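PDB 3LD1: replicase polyprotein 1a from Avian infectious bronchitis virus, which is a viral polyprotein cut into non-structural proteins, the Nsp2 portion seen here having no established function. Local coordinates for residues S92-K97 with L132-A137; M250-K253 with F258-F261; F282-N287 with F345-V350. The protein carries 3 engineered substitutions. All blocks are in the same frame, centred on the assembly; numbering follows the deposited sequence.

Contact 1: residues S92-K97 with L132-A137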
loop_
_atom_site.group_PDB
_atom_site.type_symbol
_atom_site.label_atom_id
_atom_site.label_comp_id
_atom_site.label_asym_id
_atom_site.label_seq_id
_atom_site.Cartn_x
_atom_site.Cartn_y
_atom_site.Cartn_z
ATOM N N SER A 92 -8.332 -30.172 -13.407
ATOM C CA SER A 92 -8.660 -28.903 -12.809
ATOM C C SER A 92 -9.096 -27.951 -13.906
ATOM O O SER A 92 -8.362 -27.701 -14.799
ATOM C CB SER A 92 -7.454 -28.322 -12.064
ATOM O OG SER A 92 -7.739 -26.956 -11.777
ATOM N N PRO A 93 -10.303 -27.412 -13.834
ATOM C CA PRO A 93 -10.735 -26.622 -15.027
ATOM C C PRO A 93 -9.881 -25.351 -15.140
ATOM O O PRO A 93 -9.428 -24.935 -16.251
ATOM C CB PRO A 93 -12.260 -26.317 -14.768
ATOM C CG PRO A 93 -12.678 -27.208 -13.544
ATOM C CD PRO A 93 -11.337 -27.506 -12.769
ATOM N N PHE A 94 -9.636 -24.761 -13.986
ATOM C CA PHE A 94 -8.667 -23.683 -13.891
ATOM C C PHE A 94 -7.262 -23.992 -14.532
ATOM O O PHE A 94 -6.810 -23.259 -15.456
ATOM C CB PHE A 94 -8.560 -23.249 -12.436
ATOM C CG PHE A 94 -7.657 -22.056 -12.201
ATOM C CD1 PHE A 94 -7.589 -20.976 -13.116
ATOM C CD2 PHE A 94 -6.897 -21.967 -11.037
ATOM C CE1 PHE A 94 -6.745 -19.807 -12.851
ATOM C CE2 PHE A 94 -6.040 -20.829 -10.801
ATOM C CZ PHE A 94 -5.972 -19.766 -11.713
ATOM N N ALA A 95 -6.565 -25.013 -14.052
ATOM C CA ALA A 95 -5.322 -25.404 -14.707
ATOM C C ALA A 95 -5.500 -25.415 -16.230
ATOM O O ALA A 95 -4.720 -24.822 -16.934
ATOM C CB ALA A 95 -4.810 -26.786 -14.222
ATOM N N ARG A 96 -6.557 -26.024 -16.752
ATOM C CA ARG A 96 -6.666 -26.067 -18.217
ATOM C C ARG A 96 -6.764 -24.729 -18.883
ATOM O O ARG A 96 -6.133 -24.563 -19.923
ATOM C CB ARG A 96 -7.732 -27.024 -18.740
ATOM C CG ARG A 96 -7.484 -28.465 -18.227
ATOM C CD ARG A 96 -8.455 -29.400 -18.910
ATOM N NE ARG A 96 -7.801 -30.670 -19.114
ATOM C CZ ARG A 96 -8.420 -31.758 -19.530
ATOM N NH1 ARG A 96 -9.719 -31.723 -19.765
ATOM N NH2 ARG A 96 -7.738 -32.872 -19.688
ATOM N N LYS A 97 -7.486 -23.778 -18.296
ATOM C CA LYS A 97 -7.496 -22.444 -18.859
ATOM C C LYS A 97 -6.077 -21.843 -18.790
ATOM O O LYS A 97 -5.595 -21.174 -19.738
ATOM C CB LYS A 97 -8.499 -21.587 -18.133
ATOM C CG LYS A 97 -9.865 -22.227 -18.179
ATOM C CD LYS A 97 -11.042 -21.257 -17.780
ATOM C CE LYS A 97 -10.898 -20.752 -16.326
ATOM N NZ LYS A 97 -12.097 -20.042 -15.590
ATOM N N LEU A 132 -7.059 -13.504 -9.086
ATOM C CA LEU A 132 -6.106 -13.359 -7.977
ATOM C C LEU A 132 -5.010 -14.431 -8.005
ATOM O O LEU A 132 -3.921 -14.127 -7.658
ATOM C CB LEU A 132 -6.784 -13.242 -6.623
ATOM C CG LEU A 132 -7.342 -11.971 -5.924
ATOM C CD1 LEU A 132 -7.183 -10.516 -6.561
ATOM C CD2 LEU A 132 -8.830 -12.274 -5.556
ATOM N N TRP A 133 -5.257 -15.658 -8.422
ATOM C CA TRP A 133 -4.175 -16.664 -8.387
ATOM C C TRP A 133 -3.139 -16.384 -9.508
ATOM O O TRP A 133 -1.891 -16.508 -9.328
ATOM C CB TRP A 133 -4.680 -18.128 -8.457
ATOM C CG TRP A 133 -5.582 -18.667 -7.261
ATOM C CD1 TRP A 133 -6.830 -19.201 -7.384
ATOM C CD2 TRP A 133 -5.276 -18.749 -5.837
ATOM N NE1 TRP A 133 -7.342 -19.551 -6.162
ATOM C CE2 TRP A 133 -6.406 -19.321 -5.200
ATOM C CE3 TRP A 133 -4.178 -18.374 -5.047
ATOM C CZ2 TRP A 133 -6.476 -19.531 -3.825
ATOM C CZ3 TRP A 133 -4.229 -18.620 -3.693
ATOM C CH2 TRP A 133 -5.389 -19.183 -3.080
ATOM N N LEU A 134 -3.653 -15.964 -10.658
ATOM C CA LEU A 134 -2.788 -15.530 -11.776
ATOM C C LEU A 134 -1.796 -14.461 -11.263
ATOM O O LEU A 134 -0.587 -14.483 -11.593
ATOM C CB LEU A 134 -3.611 -15.030 -12.977
ATOM C CG LEU A 134 -4.481 -16.151 -13.601
ATOM C CD1 LEU A 134 -5.331 -15.668 -14.743
ATOM C CD2 LEU A 134 -3.679 -17.392 -14.063
ATOM N N GLN A 135 -2.324 -13.600 -10.394
ATOM C CA GLN A 135 -1.581 -12.471 -9.915
ATOM C C GLN A 135 -0.564 -12.927 -8.901
ATOM O O GLN A 135 0.283 -12.140 -8.490
ATOM C CB GLN A 135 -2.494 -11.355 -9.403
ATOM C CG GLN A 135 -3.279 -10.700 -10.522
ATOM C CD GLN A 135 -4.508 -9.966 -9.994
ATOM O OE1 GLN A 135 -4.974 -10.326 -8.930
ATOM N NE2 GLN A 135 -5.033 -8.923 -10.719
ATOM N N VAL A 136 -0.592 -14.204 -8.548
ATOM C CA VAL A 136 0.480 -14.736 -7.685
ATOM C C VAL A 136 1.169 -15.917 -8.324
ATOM O O VAL A 136 1.939 -16.610 -7.673
ATOM C CB VAL A 136 -0.018 -15.100 -6.204
ATOM C CG1 VAL A 136 -0.346 -13.841 -5.441
ATOM C CG2 VAL A 136 -1.258 -15.954 -6.239
ATOM N N ALA A 137 0.917 -16.127 -9.613
ATOM C CA ALA A 137 1.569 -17.190 -10.329
ATOM C C ALA A 137 3.077 -17.064 -10.190
ATOM O O ALA A 137 3.541 -15.971 -10.156
ATOM C CB ALA A 137 1.158 -17.141 -11.768
#
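Phe94 reaches across from the start of helix 93-103 and sets the far end of its ring against Trp133 and Leu134 on helix 128-134. The closest approach is Phe94 CE2 to Trp133 CB, 3.8 Å, with the methylene at the edge of the phenyl ring and near its plane. Phe94 CE2 also lies 3.9 Å from Trp133 CD1 in the indole, whose five-membered ring is inclined to the phenyl by 40°, so the two aromatics meet obliquely. Leu134 adds its CD2 methyl, 4.1 Å from Phe94 CZ, and thus the ring tip is received between two consecutive residues of the second helix. With chi1 at -176° the phenyl swings out opposite the backbone N, across the 10.0 Å separating the CA atoms of Phe94 and Trp133. Behind it, Ser92 is the N-cap of helix 93-103: its OG accepts from Ala95 N in a nearly straight bond of 3.2 Å. The ring of Phe94 also meets Phe21, while Trp133 packs edge-to-face on Phe20 and touches Ala33 and Val36 of helix 30-46. Between Phe94, Trp133 and Leu134 the contact is wholly apolar, and its cohesion is dispersive and hydrophobic; the salt bridge of Lys97 to Glu130 ties the same two helices beside it.

Contact 2: residues M250-K253 with F258-F261; sequences MGAK and FAFF. Engineered in segment 258-261: Phe258 (natural residue Leu).
Lys253 N donates to Phe260 O at 3.1 Å, the shorter of two backbone bonds that make Lys253 and Phe260 an antiparallel hydrogen-bonded pair. The donor stands above the carbonyl plane, 36° out of it; the return bond, Phe260 N to Lys253 O, is weak at 3.3 Å. That same Lys253 O lies at the edge of the Phe260 ring, in its plane, 3.6 Å from CD1. Just before the pair, the chain brings Ala252 CB over one face of the Phe261 ring in a CH-pi contact, 3.6 Å from the centroid. Phe261 CG is anti to its carbonyl carbon (chi1 -84°), and although its CB points away from Met250-Lys253, the ring turns back to them. Met250 CB meets the rim of this ring, 3.8 Å from Phe261 CE2. The ammonium of Lys253 is directed elsewhere, to Asn247 OD1 and the carbonyls of Leu245 and Glu243. Lys253 and Phe260 pair at the open end of the hairpin of strands 253-255 and 258-260. Strand 265-269 continues the sheet beyond 258-260, Phe242 of helix 232-243 meets the Phe260 ring edge-to-face, and Met250 and Phe261 pack on strands 335-342 and 345-355.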
loop_
_atom_site.group_PDB
_atom_site.type_symbol
_atom_site.label_atom_id
_atom_site.label_comp_id
_atom_site.label_asym_id
_atom_site.label_seq_id
_atom_site.Cartn_x
_atom_site.Cartn_y
_atom_site.Cartn_z
ATOM N N MET A 250 3.384 29.092 11.630
ATOM C CA MET A 250 3.915 28.129 12.626
ATOM C C MET A 250 4.688 26.967 12.032
ATOM O O MET A 250 4.788 25.888 12.637
ATOM C CB MET A 250 2.813 27.589 13.563
ATOM C CG MET A 250 2.321 28.510 14.615
ATOM S SD MET A 250 1.244 27.645 15.748
ATOM C CE MET A 250 1.110 28.753 17.121
ATOM N N GLY A 251 5.182 27.141 10.825
ATOM C CA GLY A 251 6.206 26.266 10.341
ATOM C C GLY A 251 5.639 25.188 9.487
ATOM O O GLY A 251 6.272 24.161 9.285
ATOM N N ALA A 252 4.448 25.408 8.957
ATOM C CA ALA A 252 3.829 24.427 8.082
ATOM C C ALA A 252 4.140 24.718 6.627
ATOM O O ALA A 252 4.644 25.792 6.304
ATOM C CB ALA A 252 2.336 24.447 8.289
ATOM N N LYS A 253 3.727 23.801 5.750
ATOM C CA LYS A 253 4.007 23.851 4.349
ATOM C C LYS A 253 2.767 24.286 3.667
ATOM O O LYS A 253 1.727 23.700 3.920
ATOM C CB LYS A 253 4.397 22.435 3.864
ATOM C CG LYS A 253 5.775 22.033 4.257
ATOM C CD LYS A 253 6.811 22.994 3.625
ATOM C CE LYS A 253 8.289 22.588 3.983
ATOM N NZ LYS A 253 9.167 23.503 3.172
ATOM N N PHE A 258 -4.724 24.797 2.074
ATOM C CA PHE A 258 -4.332 23.767 3.026
ATOM C C PHE A 258 -3.039 24.092 3.678
ATOM O O PHE A 258 -2.218 24.751 3.051
ATOM C CB PHE A 258 -4.195 22.381 2.349
ATOM C CG PHE A 258 -5.489 21.827 1.855
ATOM C CD1 PHE A 258 -5.808 21.879 0.502
ATOM C CD2 PHE A 258 -6.395 21.265 2.746
ATOM C CE1 PHE A 258 -7.021 21.385 0.022
ATOM C CE2 PHE A 258 -7.617 20.771 2.310
ATOM C CZ PHE A 258 -7.950 20.837 0.945
ATOM N N ALA A 259 -2.855 23.555 4.901
ATOM C CA ALA A 259 -1.601 23.634 5.665
ATOM C C ALA A 259 -1.167 22.278 6.218
ATOM O O ALA A 259 -1.997 21.487 6.676
ATOM C CB ALA A 259 -1.727 24.606 6.792
ATOM N N PHE A 260 0.137 22.050 6.230
ATOM C CA PHE A 260 0.640 20.752 6.497
ATOM C C PHE A 260 1.693 20.856 7.566
ATOM O O PHE A 260 2.830 21.257 7.285
ATOM C CB PHE A 260 1.255 20.196 5.209
ATOM C CG PHE A 260 0.236 19.808 4.192
ATOM C CD1 PHE A 260 -0.251 20.723 3.291
ATOM C CD2 PHE A 260 -0.258 18.511 4.144
ATOM C CE1 PHE A 260 -1.242 20.354 2.362
ATOM C CE2 PHE A 260 -1.264 18.129 3.234
ATOM C CZ PHE A 260 -1.753 19.037 2.340
ATOM N N PHE A 261 1.277 20.485 8.781
ATOM C CA PHE A 261 2.033 20.626 9.981
ATOM C C PHE A 261 2.771 19.330 10.220
ATOM O O PHE A 261 2.743 18.446 9.374
ATOM C CB PHE A 261 1.043 20.927 11.069
ATOM C CG PHE A 261 0.671 22.393 11.152
ATOM C CD1 PHE A 261 -0.573 22.831 10.766
ATOM C CD2 PHE A 261 1.619 23.351 11.579
ATOM C CE1 PHE A 261 -0.895 24.198 10.804
ATOM C CE2 PHE A 261 1.299 24.681 11.617
ATOM C CZ PHE A 261 0.033 25.105 11.205
#

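Contact 3: residues F282-N287 with F345-V350; sequences FEVVGN and FALHDV
Val284 meets Phe345 and Leu347 where two beta-sheets of the C-terminal part of the chain come together. Strand 281-285 is an outermost strand of the four-stranded antiparallel sheet, and strand 345-355 belongs to the mixed six-stranded sheet that follows it. The two segments are not paired as neighbouring strands: their nearest CA atoms, those of Val284 and Phe345, stand 8.5 Å apart, and the gap is bridged by side chains. The closer-packed part lies around Leu347, which is buried and also rests on Pro340 of strand 335-342. The side chains of Val284 and Leu347 cross at a slant, methyl against methyl. Leu347 shares backbone hydrogen bonding with Pro340 and reaches Val284 from the six-stranded sheet. The other side is looser. Val284 and Phe345 are both partly exposed, and the phenyl ring presents CD1 obliquely to the valine. Only 85 Å² is buried between the two segments in all, which marks a light apolar touch at the margin of the interface. Polar links beside it join the same parts of the fold: Val284 N donates to Ser342 OG, and Asp349 OD2 accepts from Arg262 N. A single branch of Val284 serves both partners. With CG1 at chi1 159°, CG2 is placed anti to the carbonyl carbon and beside the backbone N, and from there Val284 CG2 lies 4.2 Å from Phe345 CD1 and 4.1 Å from Leu347 CD1.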
loop_
_atom_site.group_PDB
_atom_site.type_symbol
_atom_site.label_atom_id
_atom_site.label_comp_id
_atom_site.label_asym_id
_atom_site.label_seq_id
_atom_site.Cartn_x
_atom_site.Cartn_y
_atom_site.Cartn_z
ATOM N N PHE A 282 -8.037 26.743 11.584
ATOM C CA PHE A 282 -7.699 25.488 10.975
ATOM C C PHE A 282 -8.765 24.439 11.215
ATOM O O PHE A 282 -9.438 24.453 12.266
ATOM C CB PHE A 282 -6.373 25.007 11.504
ATOM C CG PHE A 282 -5.259 26.074 11.544
ATOM C CD1 PHE A 282 -4.680 26.580 10.358
ATOM C CD2 PHE A 282 -4.779 26.562 12.791
ATOM C CE1 PHE A 282 -3.631 27.481 10.417
ATOM C CE2 PHE A 282 -3.744 27.485 12.858
ATOM C CZ PHE A 282 -3.145 27.923 11.666
ATOM N N GLU A 283 -8.962 23.582 10.190
ATOM C CA GLU A 283 -9.844 22.364 10.247
ATOM C C GLU A 283 -9.086 21.124 9.783
ATOM O O GLU A 283 -8.812 21.001 8.553
ATOM C CB GLU A 283 -11.046 22.495 9.314
ATOM C CG GLU A 283 -12.331 23.017 9.922
ATOM C CD GLU A 283 -13.369 23.416 8.830
ATOM O OE1 GLU A 283 -14.086 24.436 8.995
ATOM O OE2 GLU A 283 -13.420 22.750 7.767
ATOM N N VAL A 284 -8.786 20.214 10.721
ATOM C CA VAL A 284 -8.085 18.968 10.444
ATOM C C VAL A 284 -8.779 18.249 9.299
ATOM O O VAL A 284 -10.017 18.191 9.278
ATOM C CB VAL A 284 -8.092 17.989 11.718
ATOM C CG1 VAL A 284 -7.855 16.534 11.363
ATOM C CG2 VAL A 284 -7.064 18.359 12.622
ATOM N N VAL A 285 -8.004 17.664 8.376
ATOM C CA VAL A 285 -8.581 16.739 7.386
ATOM C C VAL A 285 -7.813 15.398 7.396
ATOM O O VAL A 285 -6.566 15.396 7.540
ATOM C CB VAL A 285 -8.680 17.389 5.961
ATOM C CG1 VAL A 285 -9.816 18.462 5.875
ATOM C CG2 VAL A 285 -7.380 17.980 5.534
ATOM N N GLY A 286 -8.550 14.273 7.336
ATOM C CA GLY A 286 -7.946 12.999 7.194
ATOM C C GLY A 286 -7.324 12.640 8.503
ATOM O O GLY A 286 -7.819 13.042 9.562
ATOM N N ASN A 287 -6.266 11.851 8.496
ATOM C CA ASN A 287 -5.823 11.371 9.802
ATOM C C ASN A 287 -4.784 12.285 10.432
ATOM O O ASN A 287 -3.738 12.599 9.785
ATOM C CB ASN A 287 -5.318 9.906 9.739
ATOM C CG ASN A 287 -6.250 9.008 8.984
ATOM O OD1 ASN A 287 -5.897 8.458 7.934
ATOM N ND2 ASN A 287 -7.468 8.892 9.478
ATOM N N PHE A 345 -9.092 20.206 19.218
ATOM C CA PHE A 345 -7.969 19.356 18.942
ATOM C C PHE A 345 -6.692 20.281 18.774
ATOM O O PHE A 345 -6.691 21.280 18.011
ATOM C CB PHE A 345 -8.286 18.516 17.717
ATOM C CG PHE A 345 -7.417 17.278 17.592
ATOM C CD1 PHE A 345 -6.411 17.216 16.657
ATOM C CD2 PHE A 345 -7.617 16.178 18.414
ATOM C CE1 PHE A 345 -5.602 16.050 16.541
ATOM C CE2 PHE A 345 -6.829 15.058 18.317
ATOM C CZ PHE A 345 -5.833 14.996 17.363
ATOM N N ALA A 346 -5.637 19.987 19.520
ATOM C CA ALA A 346 -4.436 20.790 19.423
ATOM C C ALA A 346 -3.395 19.934 18.769
ATOM O O ALA A 346 -3.236 18.722 19.090
ATOM C CB ALA A 346 -3.961 21.236 20.779
ATOM N N LEU A 347 -2.700 20.524 17.827
ATOM C CA LEU A 347 -1.640 19.791 17.143
ATOM C C LEU A 347 -0.317 19.991 17.850
ATOM O O LEU A 347 -0.184 20.912 18.632
ATOM C CB LEU A 347 -1.507 20.391 15.789
ATOM C CG LEU A 347 -2.262 19.843 14.591
ATOM C CD1 LEU A 347 -3.677 19.169 14.817
ATOM C CD2 LEU A 347 -2.338 20.957 13.662
ATOM N N HIS A 348 0.688 19.169 17.579
ATOM C CA HIS A 348 1.875 19.337 18.411
ATOM C C HIS A 348 2.954 20.333 17.863
ATOM O O HIS A 348 4.130 20.231 18.252
ATOM C CB HIS A 348 2.500 17.990 18.746
ATOM C CG HIS A 348 1.549 17.006 19.337
ATOM N ND1 HIS A 348 1.659 15.653 19.113
ATOM C CD2 HIS A 348 0.493 17.164 20.160
ATOM C CE1 HIS A 348 0.712 15.015 19.778
ATOM N NE2 HIS A 348 -0.027 15.915 20.398
ATOM N N ASP A 349 2.597 21.295 17.003
ATOM C CA ASP A 349 3.622 22.229 16.587
ATOM C C ASP A 349 3.876 23.378 17.549
ATOM O O ASP A 349 3.635 24.551 17.224
ATOM C CB ASP A 349 3.375 22.700 15.189
ATOM C CG ASP A 349 3.218 21.544 14.255
ATOM O OD1 ASP A 349 2.176 20.894 14.358
ATOM O OD2 ASP A 349 4.135 21.243 13.457
ATOM N N VAL A 350 4.401 23.033 18.726
ATOM C CA VAL A 350 4.402 23.953 19.819
ATOM C C VAL A 350 5.391 25.104 19.606
ATOM O O VAL A 350 6.548 24.863 19.352
ATOM C CB VAL A 350 4.658 23.233 21.160
ATOM C CG1 VAL A 350 4.554 24.256 22.314
ATOM C CG2 VAL A 350 3.641 22.149 21.399
#

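From the N terminus, contact 1 comes first, closing a mostly helical loop of 34 residues between 92-97 and 132-137. Contact 2 then closes the short turn between 250-253 and 258-261, and contact 3 spans 57 residues, rich in strand, from 282-287 to 345-350. The three follow in series, none nested in or crossing another. Contact 1 lies across the chain's centre from the others, its centre about 49 Å from that of contact 2 and about 48 Å from that of contact 3. Contacts 2 and 3 are neighbours, centres about 10 Å apart, and touch through Phe261 and Leu347, tying the four-stranded sheet to the six-stranded one.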